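Long-range contacts in nucleoporin NUP170 (PDB 5HAX), which probably serves as a beta-propeller and helical scaffold nucleoporin in the inner ring of the nuclear pore complex: residues A[249-254]-A[291-296]; A[228-233]-A[242-247]; A[79-84]-A[156-161]; A[54-59]-A[95-100]. All coordinates share one frame; numbering follows the deposited sequence.

Contact 1 of 4, residues A[249-254]-A[291-296]; sequences STIRTY and TNIVAL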
loop_
_atom_site.group_PDB
_atom_site.type_symbol
_atom_site.label_atom_id
_atom_site.label_comp_id
_atom_site.label_asym_id
_atom_site.label_seq_id
_atom_site.Cartn_x
_atom_site.Cartn_y
_atom_site.Cartn_z
ATOM N N SER A 249 21.704 0.384 17.993
ATOM C CA SER A 249 20.443 -0.340 17.882
ATOM C C SER A 249 19.440 0.064 18.961
ATOM O O SER A 249 18.541 -0.713 19.292
ATOM C CB SER A 249 20.669 -1.858 17.906
ATOM O OG SER A 249 21.547 -2.246 16.861
ATOM N N THR A 250 19.573 1.271 19.509
ATOM C CA THR A 250 18.587 1.802 20.444
ATOM C C THR A 250 17.413 2.400 19.678
ATOM O O THR A 250 17.607 3.158 18.722
ATOM C CB THR A 250 19.216 2.865 21.345
ATOM O OG1 THR A 250 20.221 2.262 22.167
ATOM C CG2 THR A 250 18.159 3.518 22.239
ATOM N N ILE A 251 16.199 2.070 20.115
ATOM C CA ILE A 251 14.965 2.560 19.509
ATOM C C ILE A 251 14.365 3.597 20.446
ATOM O O ILE A 251 14.048 3.289 21.602
ATOM C CB ILE A 251 13.965 1.421 19.255
ATOM C CG1 ILE A 251 14.576 0.357 18.339
ATOM C CG2 ILE A 251 12.674 1.973 18.656
ATOM C CD1 ILE A 251 13.715 -0.884 18.190
ATOM N N ARG A 252 14.196 4.819 19.948
ATOM C CA ARG A 252 13.578 5.900 20.700
ATOM C C ARG A 252 12.250 6.274 20.054
ATOM O O ARG A 252 12.154 6.369 18.827
ATOM C CB ARG A 252 14.500 7.121 20.759
ATOM C CG ARG A 252 15.768 6.892 21.573
ATOM C CD ARG A 252 16.708 8.087 21.498
ATOM N NE ARG A 252 17.813 7.985 22.451
ATOM C CZ ARG A 252 18.950 7.330 22.226
ATOM N NH1 ARG A 252 19.148 6.697 21.077
ATOM N NH2 ARG A 252 19.892 7.304 23.159
ATOM N N THR A 253 11.227 6.467 20.885
ATOM C CA THR A 253 9.891 6.841 20.436
ATOM C C THR A 253 9.569 8.238 20.948
ATOM O O THR A 253 9.740 8.520 22.139
ATOM C CB THR A 253 8.836 5.847 20.934
ATOM O OG1 THR A 253 9.180 4.524 20.505
ATOM C CG2 THR A 253 7.444 6.209 20.403
ATOM N N TYR A 254 9.107 9.100 20.047
ATOM C CA TYR A 254 8.717 10.467 20.367
ATOM C C TYR A 254 7.255 10.665 19.992
ATOM O O TYR A 254 6.789 10.127 18.984
ATOM C CB TYR A 254 9.586 11.486 19.620
ATOM C CG TYR A 254 11.067 11.374 19.900
ATOM C CD1 TYR A 254 11.836 10.389 19.297
ATOM C CD2 TYR A 254 11.699 12.263 20.757
ATOM C CE1 TYR A 254 13.191 10.285 19.546
ATOM C CE2 TYR A 254 13.056 12.170 21.012
ATOM C CZ TYR A 254 13.797 11.181 20.404
ATOM O OH TYR A 254 15.146 11.081 20.653
ATOM N N THR A 291 24.443 -8.725 17.603
ATOM C CA THR A 291 23.566 -8.441 16.475
ATOM C C THR A 291 23.218 -6.956 16.410
ATOM O O THR A 291 23.042 -6.297 17.438
ATOM C CB THR A 291 22.293 -9.278 16.600
ATOM O OG1 THR A 291 22.650 -10.656 16.771
ATOM C CG2 THR A 291 21.412 -9.132 15.372
ATOM N N ASN A 292 23.109 -6.439 15.188
ATOM C CA ASN A 292 22.746 -5.052 14.930
ATOM C C ASN A 292 21.341 -4.984 14.341
ATOM O O ASN A 292 20.954 -5.840 13.539
ATOM C CB ASN A 292 23.731 -4.389 13.957
ATOM C CG ASN A 292 25.125 -4.235 14.539
ATOM O OD1 ASN A 292 25.300 -3.698 15.632
ATOM N ND2 ASN A 292 26.125 -4.708 13.808
ATOM N N ILE A 293 20.584 -3.966 14.743
ATOM C CA ILE A 293 19.320 -3.623 14.095
ATOM C C ILE A 293 19.633 -2.612 12.998
ATOM O O ILE A 293 20.172 -1.535 13.273
ATOM C CB ILE A 293 18.306 -3.056 15.104
ATOM C CG1 ILE A 293 17.961 -4.116 16.156
ATOM C CG2 ILE A 293 17.034 -2.584 14.384
ATOM C CD1 ILE A 293 17.032 -3.633 17.257
ATOM N N VAL A 294 19.293 -2.958 11.755
ATOM C CA VAL A 294 19.689 -2.149 10.604
ATOM C C VAL A 294 18.567 -1.258 10.073
ATOM O O VAL A 294 18.853 -0.316 9.318
ATOM C CB VAL A 294 20.220 -3.047 9.465
ATOM C CG1 VAL A 294 21.418 -3.855 9.939
ATOM C CG2 VAL A 294 19.121 -3.963 8.936
ATOM N N ALA A 295 17.312 -1.518 10.435
ATOM C CA ALA A 295 16.216 -0.729 9.892
ATOM C C ALA A 295 14.979 -0.890 10.761
ATOM O O ALA A 295 14.785 -1.922 11.408
ATOM C CB ALA A 295 15.892 -1.138 8.451
ATOM N N LEU A 296 14.147 0.151 10.760
ATOM C CA LEU A 296 12.827 0.120 11.368
ATOM C C LEU A 296 11.771 0.352 10.295
ATOM O O LEU A 296 12.060 0.857 9.208
ATOM C CB LEU A 296 12.682 1.181 12.468
ATOM C CG LEU A 296 13.704 1.152 13.605
ATOM C CD1 LEU A 296 13.416 2.269 14.596
ATOM C CD2 LEU A 296 13.716 -0.201 14.306
HETATM O O HOH W 1 24.076 -1.832 17.023
#
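Ser249 meets Ile293 through its hydroxyl. The backbone N of Ile293 donates to Ser249 OG at 2.9 Å, in a nearly straight bond (174°). With chi1 at -57°, OG sits beside the serine's own backbone N and reaches out to the other segment. Ser249 CB lies against the isoleucine too, 3.9 Å from Ile293 CB. The tight part of the contact continues into the apolar side chains. Ile251 and Leu296 cross obliquely, and both branches of the leucine are used. Ile251 CD1 is 3.9 Å from Leu296 CD2, while Ile251 CG2 is 4.1 Å from Leu296 CD1. Ile251 CD1 and Ile293 CD1 are more widely spaced, at 4.4 Å. These residues belong to neighbouring blades of the beta-propeller. Strand 251-255 is the third of one blade, and strand 293-298 is an edge strand of the next. Leu245 from the first blade and Ala311 from the second both pack on Ile293 and Leu296, so the seam between the blades is buried here. With alanine here in place of Ser249, the Ile293 N-H would probably lose its acceptor and the water its link to this segment. The other side of the hydroxyl is looser and wetter. A water lies 2.6 Å from Ser249 OG and donates to Asn292 OD1, so the serine reaches that partly exposed side chain through solvent. Asn292 itself makes little direct contact, its OD1 staying 4.2 Å from Ser249 OG. Its backbone N is held from its own blade, by Asp314 OD1.

Contact 2 of 4, residues A[228-233]-A[242-247]; sequences EWLRGL and LYSLSN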
loop_
_atom_site.group_PDB
_atom_site.type_symbol
_atom_site.label_atom_id
_atom_site.label_comp_id
_atom_site.label_asym_id
_atom_site.label_seq_id
_atom_site.Cartn_x
_atom_site.Cartn_y
_atom_site.Cartn_z
ATOM N N GLU A 228 27.086 8.261 20.201
ATOM C CA GLU A 228 25.939 7.557 19.641
ATOM C C GLU A 228 25.290 8.482 18.623
ATOM O O GLU A 228 25.176 9.682 18.872
ATOM C CB GLU A 228 24.928 7.163 20.731
ATOM C CG GLU A 228 23.801 6.264 20.234
ATOM C CD GLU A 228 22.752 5.971 21.298
ATOM O OE1 GLU A 228 22.795 6.591 22.380
ATOM O OE2 GLU A 228 21.879 5.116 21.048
ATOM N N TRP A 229 24.881 7.930 17.480
ATOM C CA TRP A 229 24.249 8.717 16.428
ATOM C C TRP A 229 23.152 7.882 15.776
ATOM O O TRP A 229 22.914 6.731 16.153
ATOM C CB TRP A 229 25.283 9.206 15.406
ATOM C CG TRP A 229 25.938 8.120 14.602
ATOM C CD1 TRP A 229 25.481 7.571 13.439
ATOM C CD2 TRP A 229 27.177 7.463 14.895
ATOM N NE1 TRP A 229 26.355 6.611 12.993
ATOM C CE2 TRP A 229 27.404 6.523 13.870
ATOM C CE3 TRP A 229 28.113 7.574 15.926
ATOM C CZ2 TRP A 229 28.529 5.703 13.845
ATOM C CZ3 TRP A 229 29.229 6.756 15.900
ATOM C CH2 TRP A 229 29.426 5.834 14.867
ATOM N N LEU A 230 22.477 8.467 14.786
ATOM C CA LEU A 230 21.282 7.870 14.208
ATOM C C LEU A 230 21.580 7.130 12.910
ATOM O O LEU A 230 22.486 7.489 12.152
ATOM C CB LEU A 230 20.213 8.933 13.947
ATOM C CG LEU A 230 19.641 9.625 15.186
ATOM C CD1 LEU A 230 18.493 10.533 14.787
ATOM C CD2 LEU A 230 19.181 8.620 16.238
ATOM N N ARG A 231 20.790 6.080 12.673
ATOM C CA ARG A 231 20.766 5.345 11.418
ATOM C C ARG A 231 19.513 5.618 10.594
ATOM O O ARG A 231 19.484 5.260 9.412
ATOM C CB ARG A 231 20.866 3.833 11.684
ATOM C CG ARG A 231 22.283 3.263 11.724
ATOM C CD ARG A 231 22.264 1.828 12.243
ATOM N NE ARG A 231 23.015 0.895 11.403
ATOM C CZ ARG A 231 22.616 0.477 10.205
ATOM N NH1 ARG A 231 23.361 -0.381 9.518
ATOM N NH2 ARG A 231 21.479 0.921 9.685
ATOM N N GLY A 232 18.484 6.227 11.177
ATOM C CA GLY A 232 17.279 6.537 10.425
ATOM C C GLY A 232 16.223 7.172 11.308
ATOM O O GLY A 232 16.248 7.047 12.539
ATOM N N LEU A 233 15.297 7.870 10.644
ATOM C CA LEU A 233 14.110 8.456 11.254
ATOM C C LEU A 233 12.867 7.918 10.555
ATOM O O LEU A 233 12.878 7.689 9.344
ATOM C CB LEU A 233 14.114 9.994 11.154
ATOM C CG LEU A 233 15.042 10.809 12.056
ATOM C CD1 LEU A 233 14.792 12.291 11.827
ATOM C CD2 LEU A 233 14.837 10.462 13.519
ATOM N N LEU A 242 7.035 9.532 16.205
ATOM C CA LEU A 242 8.285 9.613 15.464
ATOM C C LEU A 242 9.267 8.655 16.120
ATOM O O LEU A 242 9.407 8.662 17.347
ATOM C CB LEU A 242 8.830 11.047 15.473
ATOM C CG LEU A 242 10.156 11.324 14.763
ATOM C CD1 LEU A 242 10.013 11.179 13.258
ATOM C CD2 LEU A 242 10.652 12.716 15.119
ATOM N N TYR A 243 9.928 7.825 15.313
ATOM C CA TYR A 243 10.896 6.848 15.799
ATOM C C TYR A 243 12.284 7.175 15.265
ATOM O O TYR A 243 12.427 7.601 14.115
ATOM C CB TYR A 243 10.535 5.423 15.364
ATOM C CG TYR A 243 9.158 4.942 15.758
ATOM C CD1 TYR A 243 8.922 4.404 17.014
ATOM C CD2 TYR A 243 8.100 4.999 14.859
ATOM C CE1 TYR A 243 7.665 3.950 17.373
ATOM C CE2 TYR A 243 6.839 4.548 15.206
ATOM C CZ TYR A 243 6.629 4.022 16.465
ATOM O OH TYR A 243 5.379 3.567 16.820
ATOM N N SER A 244 13.303 6.960 16.097
ATOM C CA SER A 244 14.693 7.018 15.663
ATOM C C SER A 244 15.384 5.699 15.979
ATOM O O SER A 244 15.091 5.057 16.996
ATOM C CB SER A 244 15.455 8.173 16.329
ATOM O OG SER A 244 15.854 7.844 17.649
ATOM N N LEU A 245 16.298 5.303 15.097
ATOM C CA LEU A 245 17.166 4.151 15.295
ATOM C C LEU A 245 18.603 4.643 15.384
ATOM O O LEU A 245 19.040 5.435 14.545
ATOM C CB LEU A 245 17.017 3.150 14.147
ATOM C CG LEU A 245 17.878 1.886 14.218
ATOM C CD1 LEU A 245 17.482 1.034 15.412
ATOM C CD2 LEU A 245 17.763 1.087 12.926
ATOM N N SER A 246 19.328 4.184 16.400
ATOM C CA SER A 246 20.701 4.612 16.617
ATOM C C SER A 246 21.680 3.548 16.130
ATOM O O SER A 246 21.307 2.422 15.792
ATOM C CB SER A 246 20.948 4.920 18.096
ATOM O OG SER A 246 21.384 3.767 18.797
ATOM N N ASN A 247 22.959 3.931 16.095
ATOM C CA ASN A 247 24.017 3.015 15.686
ATOM C C ASN A 247 24.249 1.911 16.706
ATOM O O ASN A 247 24.857 0.891 16.368
ATOM C CB ASN A 247 25.320 3.776 15.470
ATOM C CG ASN A 247 25.877 4.336 16.760
ATOM O OD1 ASN A 247 25.211 5.104 17.453
ATOM N ND2 ASN A 247 27.090 3.928 17.106
HETATM O O HOH W 2 24.985 0.035 13.472
#
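Asn247 lays its amide flat on the indole of Trp229. The two planes are only 8° apart, with Asn247 CG above the centre of the ring system. Asn247 CB completes the cover as a CH-pi contact, 4.0 Å from the centroid of the five-membered ring. The amide also reaches the backbone: Trp229 N donates to Asn247 OD1 at 2.8 Å, approaching from above the carbonyl plane and not on a lone pair. In return Asn247 N donates to Trp229 O. With chi1 at 67°, Asn247 CG stands between its own N and carbonyl carbon, which lets one side chain serve both ring and peptide. Next to it, Ser246 OG donates to the anti lone pair of Glu228 OE2 at 2.7 Å. The strands form an antiparallel beta hairpin, the first two strands of a propeller blade. A classic bulge interrupts it where Arg231 and Gly232 both face Leu245. Arg231 N donates to Leu245 O at 2.6 Å, and Leu245 N donates to Gly232 O at 3.1 Å. Beyond the bulge Leu233 CD2 packs on Ser244 CB. A water accepts from Arg231 NE and donates to Asn247 O. Further out, Ser246 OG also accepts from the backbone N of Arg248 and of Thr250. Glu228 OE1 forms a salt bridge with Arg252 NH2, which ties the carboxylate to the third strand of the blade.

Contact 3 of 4, residues A[79-84]-A[156-161]; sequences AEIGYA and GSKSLT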
loop_
_atom_site.group_PDB
_atom_site.type_symbol
_atom_site.label_atom_id
_atom_site.label_comp_id
_atom_site.label_asym_id
_atom_site.label_seq_id
_atom_site.Cartn_x
_atom_site.Cartn_y
_atom_site.Cartn_z
ATOM N N ALA A 79 9.877 8.237 -4.931
ATOM C CA ALA A 79 9.007 7.258 -5.573
ATOM C C ALA A 79 7.556 7.719 -5.655
ATOM O O ALA A 79 6.815 7.233 -6.516
ATOM C CB ALA A 79 9.081 5.927 -4.824
ATOM N N GLU A 80 7.134 8.639 -4.782
ATOM C CA GLU A 80 5.742 9.080 -4.779
ATOM C C GLU A 80 5.369 9.789 -6.076
ATOM O O GLU A 80 4.197 9.781 -6.472
ATOM C CB GLU A 80 5.494 10.007 -3.588
ATOM C CG GLU A 80 4.036 10.402 -3.387
ATOM C CD GLU A 80 3.877 11.584 -2.450
ATOM O OE1 GLU A 80 4.676 11.701 -1.495
ATOM O OE2 GLU A 80 2.959 12.401 -2.676
ATOM N N ILE A 81 6.345 10.399 -6.750
ATOM C CA ILE A 81 6.118 11.184 -7.955
ATOM C C ILE A 81 6.943 10.674 -9.130
ATOM O O ILE A 81 6.991 11.322 -10.175
ATOM C CB ILE A 81 6.401 12.678 -7.702
ATOM C CG1 ILE A 81 7.835 12.865 -7.196
ATOM C CG2 ILE A 81 5.404 13.238 -6.699
ATOM C CD1 ILE A 81 8.292 14.306 -7.157
ATOM N N GLY A 82 7.600 9.528 -8.976
ATOM C CA GLY A 82 8.349 8.946 -10.074
ATOM C C GLY A 82 9.633 9.669 -10.414
ATOM O O GLY A 82 10.066 9.632 -11.569
ATOM N N TYR A 83 10.265 10.311 -9.433
ATOM C CA TYR A 83 11.508 11.040 -9.639
ATOM C C TYR A 83 12.625 10.432 -8.802
ATOM O O TYR A 83 12.388 9.877 -7.724
ATOM C CB TYR A 83 11.355 12.522 -9.278
ATOM C CG TYR A 83 10.809 13.374 -10.398
ATOM C CD1 TYR A 83 9.452 13.394 -10.681
ATOM C CD2 TYR A 83 11.652 14.162 -11.168
ATOM C CE1 TYR A 83 8.949 14.172 -11.703
ATOM C CE2 TYR A 83 11.158 14.945 -12.195
ATOM C CZ TYR A 83 9.804 14.946 -12.457
ATOM O OH TYR A 83 9.305 15.723 -13.477
ATOM N N ALA A 84 13.843 10.541 -9.321
ATOM C CA ALA A 84 15.067 10.227 -8.600
ATOM C C ALA A 84 15.934 11.478 -8.549
ATOM O O ALA A 84 15.687 12.458 -9.257
ATOM C CB ALA A 84 15.822 9.070 -9.266
ATOM N N GLY A 156 1.681 10.580 -17.999
ATOM C CA GLY A 156 1.579 9.841 -16.760
ATOM C C GLY A 156 2.747 10.022 -15.816
ATOM O O GLY A 156 2.919 9.192 -14.916
ATOM N N SER A 157 3.549 11.070 -15.994
ATOM C CA SER A 157 4.688 11.355 -15.134
ATOM C C SER A 157 4.645 12.823 -14.741
ATOM O O SER A 157 4.468 13.693 -15.599
ATOM C CB SER A 157 6.007 11.023 -15.836
ATOM O OG SER A 157 6.168 11.793 -17.014
ATOM N N LYS A 158 4.818 13.090 -13.448
ATOM C CA LYS A 158 4.601 14.427 -12.913
ATOM C C LYS A 158 5.582 15.425 -13.521
ATOM O O LYS A 158 6.767 15.130 -13.697
ATOM C CB LYS A 158 4.746 14.411 -11.388
ATOM C CG LYS A 158 3.940 13.319 -10.678
ATOM C CD LYS A 158 2.448 13.616 -10.670
ATOM C CE LYS A 158 1.636 12.387 -10.273
ATOM N NZ LYS A 158 2.055 11.812 -8.962
ATOM N N SER A 159 5.074 16.612 -13.850
ATOM C CA SER A 159 5.905 17.731 -14.283
ATOM C C SER A 159 6.348 18.508 -13.051
ATOM O O SER A 159 5.509 18.953 -12.261
ATOM C CB SER A 159 5.140 18.641 -15.244
ATOM O OG SER A 159 5.828 19.864 -15.436
ATOM N N LEU A 160 7.657 18.684 -12.895
ATOM C CA LEU A 160 8.239 19.228 -11.674
ATOM C C LEU A 160 8.838 20.601 -11.955
ATOM O O LEU A 160 9.716 20.737 -12.814
ATOM C CB LEU A 160 9.301 18.278 -11.121
ATOM C CG LEU A 160 9.676 18.485 -9.653
ATOM C CD1 LEU A 160 10.102 17.166 -9.035
ATOM C CD2 LEU A 160 10.781 19.521 -9.514
ATOM N N THR A 161 8.362 21.609 -11.224
ATOM C CA THR A 161 8.891 22.965 -11.283
ATOM C C THR A 161 9.183 23.442 -9.867
ATOM O O THR A 161 8.428 23.146 -8.936
ATOM C CB THR A 161 7.910 23.924 -11.968
ATOM O OG1 THR A 161 6.656 23.908 -11.276
ATOM C CG2 THR A 161 7.693 23.520 -13.419
HETATM O O HOH W 3 3.586 9.469 -9.784
HETATM O O HOH W 4 7.130 10.853 -12.776
#
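Tyr83 donates its hydroxyl proton to the carbonyl of Lys158, with Tyr83 OH to Lys158 O at 2.6 Å. The carbonyl oxygen lies at the edge of the ring, in its plane. Two waters add further polar links. One accepts from Lys158 NZ at 2.9 Å and donates weakly to Glu80 O. The other donates to Ile81 O at 2.6 Å and accepts weakly from Lys158 N. The lysine chain bends at chi2 (-73°) and again at chi4, which carries its ammonium toward the backbone of Glu80. The Glu80 carboxylate itself bonds to His133. Apolar contacts fill the rest. Leu160 CD1 stands over the centre of the Tyr83 ring, 3.9 Å from the centroid and 4° off the normal. The same methyl is 3.9 Å from Ile81 CD1, and those two side chains cross at about a right angle. Lys158 CG lies against Ile81 CB, so the aliphatic part of the lysine joins the packing. A leucine in place of Tyr83 is likely to leave Lys158 O without its donor and Leu160 without the flat face it rests on. Gly82 and Tyr83 form a G1 beta bulge in the hairpin of strands 73-78 and 83-88. An edge strand of the next blade, 159-170, packs its start against this hairpin, in the packing of successive blades found in a beta-propeller.

Contact 4 of 4, residues A[54-59]-A[95-100]; sequences RHHNIP and WDYTHP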
loop_
_atom_site.group_PDB
_atom_site.type_symbol
_atom_site.label_atom_id
_atom_site.label_comp_id
_atom_site.label_asym_id
_atom_site.label_seq_id
_atom_site.Cartn_x
_atom_site.Cartn_y
_atom_site.Cartn_z
ATOM N N ARG A 54 10.045 -3.752 -15.371
ATOM C CA ARG A 54 10.894 -2.955 -16.254
ATOM C C ARG A 54 12.002 -2.308 -15.431
ATOM O O ARG A 54 11.996 -2.357 -14.198
ATOM C CB ARG A 54 10.088 -1.890 -17.007
ATOM C CG ARG A 54 9.495 -0.826 -16.112
ATOM C CD ARG A 54 8.510 0.062 -16.856
ATOM N NE ARG A 54 7.520 0.615 -15.936
ATOM C CZ ARG A 54 6.265 0.187 -15.820
ATOM N NH1 ARG A 54 5.458 0.761 -14.939
ATOM N NH2 ARG A 54 5.806 -0.800 -16.580
ATOM N N HIS A 55 12.959 -1.698 -16.136
ATOM C CA HIS A 55 14.102 -1.040 -15.515
ATOM C C HIS A 55 14.394 0.264 -16.246
ATOM O O HIS A 55 14.123 0.394 -17.442
ATOM C CB HIS A 55 15.345 -1.941 -15.526
ATOM C CG HIS A 55 15.951 -2.117 -16.885
ATOM N ND1 HIS A 55 15.516 -3.073 -17.776
ATOM C CD2 HIS A 55 16.962 -1.460 -17.501
ATOM C CE1 HIS A 55 16.231 -2.997 -18.885
ATOM N NE2 HIS A 55 17.116 -2.026 -18.744
ATOM N N HIS A 56 14.957 1.226 -15.512
ATOM C CA HIS A 56 15.270 2.553 -16.040
ATOM C C HIS A 56 16.708 2.899 -15.677
ATOM O O HIS A 56 17.024 3.096 -14.500
ATOM C CB HIS A 56 14.313 3.611 -15.486
ATOM C CG HIS A 56 12.868 3.306 -15.722
ATOM N ND1 HIS A 56 12.281 3.397 -16.966
ATOM C CD2 HIS A 56 11.886 2.928 -14.869
ATOM C CE1 HIS A 56 11.002 3.078 -16.871
ATOM N NE2 HIS A 56 10.737 2.791 -15.609
ATOM N N ASN A 57 17.571 2.991 -16.685
ATOM C CA ASN A 57 18.969 3.321 -16.450
ATOM C C ASN A 57 19.119 4.759 -15.968
ATOM O O ASN A 57 18.308 5.635 -16.282
ATOM C CB ASN A 57 19.788 3.121 -17.726
ATOM C CG ASN A 57 20.030 1.659 -18.039
ATOM O OD1 ASN A 57 20.897 1.022 -17.442
ATOM N ND2 ASN A 57 19.270 1.121 -18.985
ATOM N N ILE A 58 20.167 4.993 -15.188
ATOM C CA ILE A 58 20.521 6.363 -14.799
ATOM C C ILE A 58 20.975 7.123 -16.043
ATOM O O ILE A 58 21.749 6.574 -16.847
ATOM C CB ILE A 58 21.621 6.346 -13.731
ATOM C CG1 ILE A 58 21.073 5.780 -12.416
ATOM C CG2 ILE A 58 22.175 7.752 -13.498
ATOM C CD1 ILE A 58 22.138 5.491 -11.373
ATOM N N PRO A 59 20.526 8.361 -16.258
ATOM C CA PRO A 59 20.974 9.110 -17.439
ATOM C C PRO A 59 22.488 9.262 -17.478
ATOM O O PRO A 59 23.151 9.391 -16.446
ATOM C CB PRO A 59 20.280 10.468 -17.281
ATOM C CG PRO A 59 19.075 10.177 -16.450
ATOM C CD PRO A 59 19.487 9.088 -15.507
ATOM N N TRP A 95 15.412 14.100 -11.815
ATOM C CA TRP A 95 14.946 13.665 -13.126
ATOM C C TRP A 95 13.834 12.637 -12.971
ATOM O O TRP A 95 13.794 11.881 -11.999
ATOM C CB TRP A 95 16.092 13.089 -13.967
ATOM C CG TRP A 95 16.532 11.707 -13.574
ATOM C CD1 TRP A 95 16.078 10.524 -14.084
ATOM C CD2 TRP A 95 17.529 11.367 -12.603
ATOM N NE1 TRP A 95 16.726 9.470 -13.487
ATOM C CE2 TRP A 95 17.622 9.960 -12.574
ATOM C CE3 TRP A 95 18.351 12.114 -11.753
ATOM C CZ2 TRP A 95 18.500 9.289 -11.729
ATOM C CZ3 TRP A 95 19.222 11.444 -10.915
ATOM C CH2 TRP A 95 19.290 10.046 -10.909
ATOM N N ASP A 96 12.931 12.631 -13.951
ATOM C CA ASP A 96 11.825 11.680 -14.011
ATOM C C ASP A 96 12.336 10.371 -14.602
ATOM O O ASP A 96 12.650 10.300 -15.795
ATOM C CB ASP A 96 10.689 12.267 -14.847
ATOM C CG ASP A 96 9.612 11.253 -15.177
ATOM O OD1 ASP A 96 9.406 10.304 -14.394
ATOM O OD2 ASP A 96 8.963 11.415 -16.231
ATOM N N TYR A 97 12.421 9.326 -13.774
ATOM C CA TYR A 97 12.998 8.066 -14.225
ATOM C C TYR A 97 12.046 7.242 -15.082
ATOM O O TYR A 97 12.493 6.286 -15.722
ATOM C CB TYR A 97 13.471 7.230 -13.029
ATOM C CG TYR A 97 12.385 6.802 -12.060
ATOM C CD1 TYR A 97 11.521 5.758 -12.365
ATOM C CD2 TYR A 97 12.247 7.426 -10.827
ATOM C CE1 TYR A 97 10.538 5.363 -11.479
ATOM C CE2 TYR A 97 11.269 7.033 -9.933
ATOM C CZ TYR A 97 10.418 6.004 -10.265
ATOM O OH TYR A 97 9.444 5.614 -9.376
ATOM N N THR A 98 10.755 7.582 -15.119
ATOM C CA THR A 98 9.832 6.903 -16.018
ATOM C C THR A 98 9.984 7.375 -17.457
ATOM O O THR A 98 9.598 6.651 -18.381
ATOM C CB THR A 98 8.382 7.119 -15.569
ATOM O OG1 THR A 98 7.978 8.460 -15.865
ATOM C CG2 THR A 98 8.227 6.853 -14.074
ATOM N N HIS A 99 10.542 8.567 -17.661
ATOM C CA HIS A 99 10.732 9.136 -18.986
ATOM C C HIS A 99 11.911 8.457 -19.685
ATOM O O HIS A 99 12.945 8.213 -19.058
ATOM C CB HIS A 99 10.978 10.640 -18.876
ATOM C CG HIS A 99 10.908 11.368 -20.182
ATOM N ND1 HIS A 99 11.927 11.329 -21.107
ATOM C CD2 HIS A 99 9.950 12.165 -20.709
ATOM C CE1 HIS A 99 11.596 12.063 -22.154
ATOM N NE2 HIS A 99 10.401 12.582 -21.938
ATOM N N PRO A 100 11.791 8.140 -20.979
ATOM C CA PRO A 100 12.871 7.391 -21.643
ATOM C C PRO A 100 14.134 8.206 -21.871
ATOM O O PRO A 100 15.231 7.633 -21.866
ATOM C CB PRO A 100 12.230 6.959 -22.968
ATOM C CG PRO A 100 11.186 7.987 -23.229
ATOM C CD PRO A 100 10.653 8.382 -21.882
HETATM O O HOH W 5 16.408 6.717 -15.032
#
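Asp96 OD1 grips Thr98 twice and so steadies the turn that lies against His56. Thr98 OG1 donates to Asp96 OD1 at 2.8 Å on the syn side. Thr98 N reaches the same oxygen at 3.1 Å from above the carboxylate plane, making an Asx turn within a type I beta turn. The turn sets Thr98 CA over one face of the His56 imidazole. Tyr97 O covers the same ring, 3.0 Å from His56 CG, but makes no hydrogen bond with it. The tyrosine ring meets His56 obliquely, with His56 CD2 near its edge. Pro59 packs on Trp95, its CD over the indole face and 3.8 Å from the centroid of the five-membered ring. Chi1 of 76° at Trp95 turns the indole toward the proline. A water accepts from Trp95 NE1 at 3.2 Å and donates to Asn57 O. Pro59 is the N-cap residue of helix 60-67, whose Val62 also touches Trp95. Strand 50-57 pairs with strand 481-487 at the edge of the last blade. The contact thus joins the first blade to strand 50-57, which comes before it in the chain and completes the last blade, consistent with the Velcro closure of beta-propellers.

How the contacts relate
All four contacts lie in the N-terminal beta-propeller and form two groups. Contacts 1 and 2 have centres 6 Å apart and share the blade of strands 230-236, 241-246, 251-255 and 263-268; contact 2 lies within it, and contact 1 joins it to the next blade. Contacts 3 and 4 have centres 11 Å apart and share the blade of strands 73-78 to 105-107. Contact 3 links that blade onward and contact 4 links it back to the closing blade. Along the chain the segments of contacts 3 and 4 alternate, and both close before contact 2 opens; contact 1 comes last. Centres in different groups are 28 to 33 Å apart, so the two groups sit at well-separated places in the ring.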